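Local coordinates for protein 11S globulin (Wrightia tinctoria, PDB 5WXU) that probably serves as a seed storage protein, a hexameric nutrient reservoir that also binds the plant hormone auxin, at residues His60-Trp68 and Asp81-Asn89. Residues are numbered along the deposited sequence; the frame is centred on the assembly and turned at random.
With PO4 (phosphate ion), chain N.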
# COMPACT_ATOMS: atom_id res chain seq x y z
N HIS B 60 -29.29 -31.22 15.77
CA HIS B 60 -28.20 -31.81 16.51
C HIS B 60 -28.69 -32.17 17.89
O HIS B 60 -29.79 -31.78 18.29
CB HIS B 60 -27.00 -30.79 16.59
CG HIS B 60 -26.73 -30.07 15.29
ND1 HIS B 60 -26.15 -30.69 14.21
CD2 HIS B 60 -26.98 -28.79 14.90
CE1 HIS B 60 -26.10 -29.84 13.19
NE2 HIS B 60 -26.61 -28.69 13.58
N GLU B 61 -27.81 -32.75 18.68
CA GLU B 61 -28.15 -33.03 20.05
C GLU B 61 -28.47 -31.78 20.83
O GLU B 61 -29.45 -31.74 21.58
CB GLU B 61 -26.99 -33.71 20.72
CG GLU B 61 -27.20 -33.90 22.19
CD GLU B 61 -26.13 -34.64 22.87
OE1 GLU B 61 -25.05 -34.07 23.14
OE2 GLU B 61 -26.42 -35.80 23.23
N ALA B 62 -27.66 -30.72 20.62
CA ALA B 62 -27.68 -29.54 21.42
C ALA B 62 -28.02 -28.25 20.64
O ALA B 62 -27.65 -27.15 21.07
CB ALA B 62 -26.38 -29.40 22.16
N GLY B 63 -28.78 -28.41 19.60
CA GLY B 63 -29.28 -27.28 18.85
C GLY B 63 -29.66 -27.72 17.48
O GLY B 63 -29.79 -28.92 17.25
N TYR B 64 -29.80 -26.77 16.57
CA TYR B 64 -30.14 -27.00 15.21
C TYR B 64 -29.62 -25.90 14.29
O TYR B 64 -29.27 -24.81 14.75
CB TYR B 64 -31.64 -27.12 14.99
CG TYR B 64 -32.48 -25.96 15.45
CD1 TYR B 64 -33.02 -25.92 16.73
CD2 TYR B 64 -32.78 -24.94 14.55
CE1 TYR B 64 -33.80 -24.81 17.14
CE2 TYR B 64 -33.57 -23.89 14.92
CZ TYR B 64 -34.09 -23.84 16.21
OH TYR B 64 -34.89 -22.77 16.54
N SER B 65 -29.55 -26.24 13.01
CA SER B 65 -29.10 -25.30 11.98
C SER B 65 -30.10 -25.14 10.90
O SER B 65 -30.44 -26.10 10.26
CB SER B 65 -27.77 -25.79 11.39
OG SER B 65 -26.79 -25.97 12.42
N GLU B 66 -30.49 -23.91 10.58
CA GLU B 66 -31.45 -23.64 9.52
C GLU B 66 -30.73 -23.01 8.39
O GLU B 66 -29.97 -22.02 8.62
CB GLU B 66 -32.56 -22.70 10.00
CG GLU B 66 -33.26 -23.19 11.26
CD GLU B 66 -34.45 -22.27 11.59
OE1 GLU B 66 -34.27 -21.22 12.22
OE2 GLU B 66 -35.57 -22.59 11.20
N ILE B 67 -30.93 -23.55 7.19
CA ILE B 67 -30.23 -23.14 5.98
C ILE B 67 -31.16 -22.52 4.99
O ILE B 67 -32.21 -23.10 4.65
CB ILE B 67 -29.50 -24.33 5.38
CG1 ILE B 67 -28.57 -24.92 6.40
CG2 ILE B 67 -28.80 -23.92 4.08
CD1 ILE B 67 -28.03 -26.26 5.94
N TRP B 68 -30.80 -21.32 4.47
CA TRP B 68 -31.56 -20.71 3.37
C TRP B 68 -31.16 -21.43 2.12
O TRP B 68 -30.00 -21.91 1.97
CB TRP B 68 -31.29 -19.20 3.22
CG TRP B 68 -32.08 -18.30 4.17
CD1 TRP B 68 -33.13 -17.61 3.80
CD2 TRP B 68 -31.91 -18.07 5.60
NE1 TRP B 68 -33.65 -16.93 4.85
CE2 TRP B 68 -32.93 -17.18 5.98
CE3 TRP B 68 -30.98 -18.50 6.59
CZ2 TRP B 68 -33.08 -16.72 7.28
CZ3 TRP B 68 -31.12 -18.00 7.88
CH2 TRP B 68 -32.16 -17.12 8.22
N ASP B 81 -24.07 -17.71 1.12
CA ASP B 81 -24.92 -18.65 1.89
C ASP B 81 -25.32 -18.00 3.18
O ASP B 81 -24.58 -17.17 3.75
CB ASP B 81 -24.23 -19.97 2.15
CG ASP B 81 -24.42 -20.92 0.98
OD1 ASP B 81 -25.47 -20.86 0.29
OD2 ASP B 81 -23.51 -21.69 0.70
N ALA B 82 -26.52 -18.36 3.67
CA ALA B 82 -27.00 -17.89 4.92
C ALA B 82 -27.50 -19.07 5.78
O ALA B 82 -28.19 -20.00 5.30
CB ALA B 82 -28.10 -16.87 4.70
N THR B 83 -27.05 -19.08 7.02
CA THR B 83 -27.39 -20.09 8.01
C THR B 83 -27.75 -19.47 9.34
O THR B 83 -27.13 -18.51 9.78
CB THR B 83 -26.22 -21.03 8.27
OG1 THR B 83 -25.68 -21.46 7.03
CG2 THR B 83 -26.65 -22.30 9.07
N ARG B 84 -28.75 -20.06 10.01
CA ARG B 84 -29.13 -19.63 11.39
C ARG B 84 -28.84 -20.78 12.32
O ARG B 84 -29.55 -21.82 12.28
CB ARG B 84 -30.59 -19.15 11.48
CG ARG B 84 -31.00 -18.69 12.85
CD ARG B 84 -32.27 -17.85 12.81
NE ARG B 84 -33.43 -18.59 12.33
CZ ARG B 84 -34.48 -18.12 11.65
NH1 ARG B 84 -34.58 -16.84 11.19
NH2 ARG B 84 -35.50 -18.98 11.38
N HIS B 85 -27.82 -20.64 13.15
CA HIS B 85 -27.56 -21.69 14.13
C HIS B 85 -28.21 -21.34 15.44
O HIS B 85 -28.17 -20.21 15.86
CB HIS B 85 -26.07 -21.91 14.35
CG HIS B 85 -25.32 -22.38 13.17
ND1 HIS B 85 -25.45 -23.65 12.61
CD2 HIS B 85 -24.36 -21.74 12.41
CE1 HIS B 85 -24.60 -23.77 11.59
NE2 HIS B 85 -23.94 -22.62 11.45
N VAL B 86 -28.79 -22.36 16.11
CA VAL B 86 -29.47 -22.13 17.34
C VAL B 86 -28.85 -23.13 18.29
O VAL B 86 -28.95 -24.32 18.03
CB VAL B 86 -30.99 -22.28 17.20
CG1 VAL B 86 -31.63 -22.19 18.58
CG2 VAL B 86 -31.54 -21.18 16.29
N ILE B 87 -28.12 -22.65 19.28
CA ILE B 87 -27.33 -23.50 20.15
C ILE B 87 -28.00 -23.47 21.52
O ILE B 87 -28.02 -22.46 22.15
CB ILE B 87 -25.87 -23.01 20.27
CG1 ILE B 87 -25.17 -22.93 18.86
CG2 ILE B 87 -25.01 -23.88 21.15
CD1 ILE B 87 -23.90 -22.10 18.87
N GLU B 88 -28.42 -24.63 22.00
CA GLU B 88 -28.99 -24.74 23.35
C GLU B 88 -28.06 -24.38 24.45
O GLU B 88 -26.85 -24.38 24.30
CB GLU B 88 -29.49 -26.17 23.60
CG GLU B 88 -30.67 -26.50 22.73
CD GLU B 88 -31.08 -27.98 22.79
OE1 GLU B 88 -30.75 -28.69 23.80
OE2 GLU B 88 -31.71 -28.47 21.81
N ASN B 89 -28.62 -24.17 25.64
CA ASN B 89 -27.81 -24.05 26.85
C ASN B 89 -26.82 -25.22 27.01
O ASN B 89 -27.16 -26.31 26.75
CB ASN B 89 -28.74 -24.00 28.10
CG ASN B 89 -27.98 -24.21 29.41
OD1 ASN B 89 -28.03 -25.32 30.00
ND2 ASN B 89 -27.23 -23.20 29.85
P PO4 N . -20.01 -22.99 9.97
O1 PO4 N . -19.13 -24.27 9.55
O2 PO4 N . -19.67 -22.15 11.19
O3 PO4 N . -19.72 -21.89 8.95
O4 PO4 N . -21.52 -23.12 9.76
O HOH W 1 -27.50 -20.78 2.12
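Tyr64 pairs with Val86 and Glu66 with Arg84 as hydrogen-bonded pairs of two antiparallel neighbours, strands 63-67 and 81-87, whose axes run at 166° within a sheet of the N-terminal cupin domain. Each pair is closed by two reciprocal backbone bonds: Val86 N to Tyr64 O (2.8 Å) with Tyr64 N to Val86 O, and Arg84 N to Glu66 O (2.7 Å) with Glu66 N to Arg84 O. On the face bearing Tyr64, the phenol ring lies flat over Val86, whose CB stands 3.7 Å from the ring centroid, 17° off the normal, a CH-pi contact. A chi1 of 56°, with CG between the backbone N and the carbonyl carbon, lays the ring over its neighbour; Arg57 adds a cation-pi contact. Alongside, Arg84 grips Glu66 side-on: NE and NH2 both donate to OE1, NH2 at 2.7 Å, and OE1 lies close to the guanidinium plane. Arg84 NH1 donates to Tyr357 OH and Gly383 O in the second cupin domain. A leucine here would probably leave Glu66 OE1 without both its guanidinium donors and would lose the bonds to Tyr357 and Gly383. In the jelly-roll barrel of the cupin fold, the other face looks inward, where Ser65 OG is hydrogen-bonded to His85 ND1 (2.7 Å, in the imidazole plane) and to His60 NE2 (3.0 Å). The far nitrogen, His85 NE2, donates to O4 of a phosphate, probably from the crystallisation liquor, also bound by Ser96, Asn98, His168 and Arg199. Thr83 CG2 sits over one face of the His85 ring.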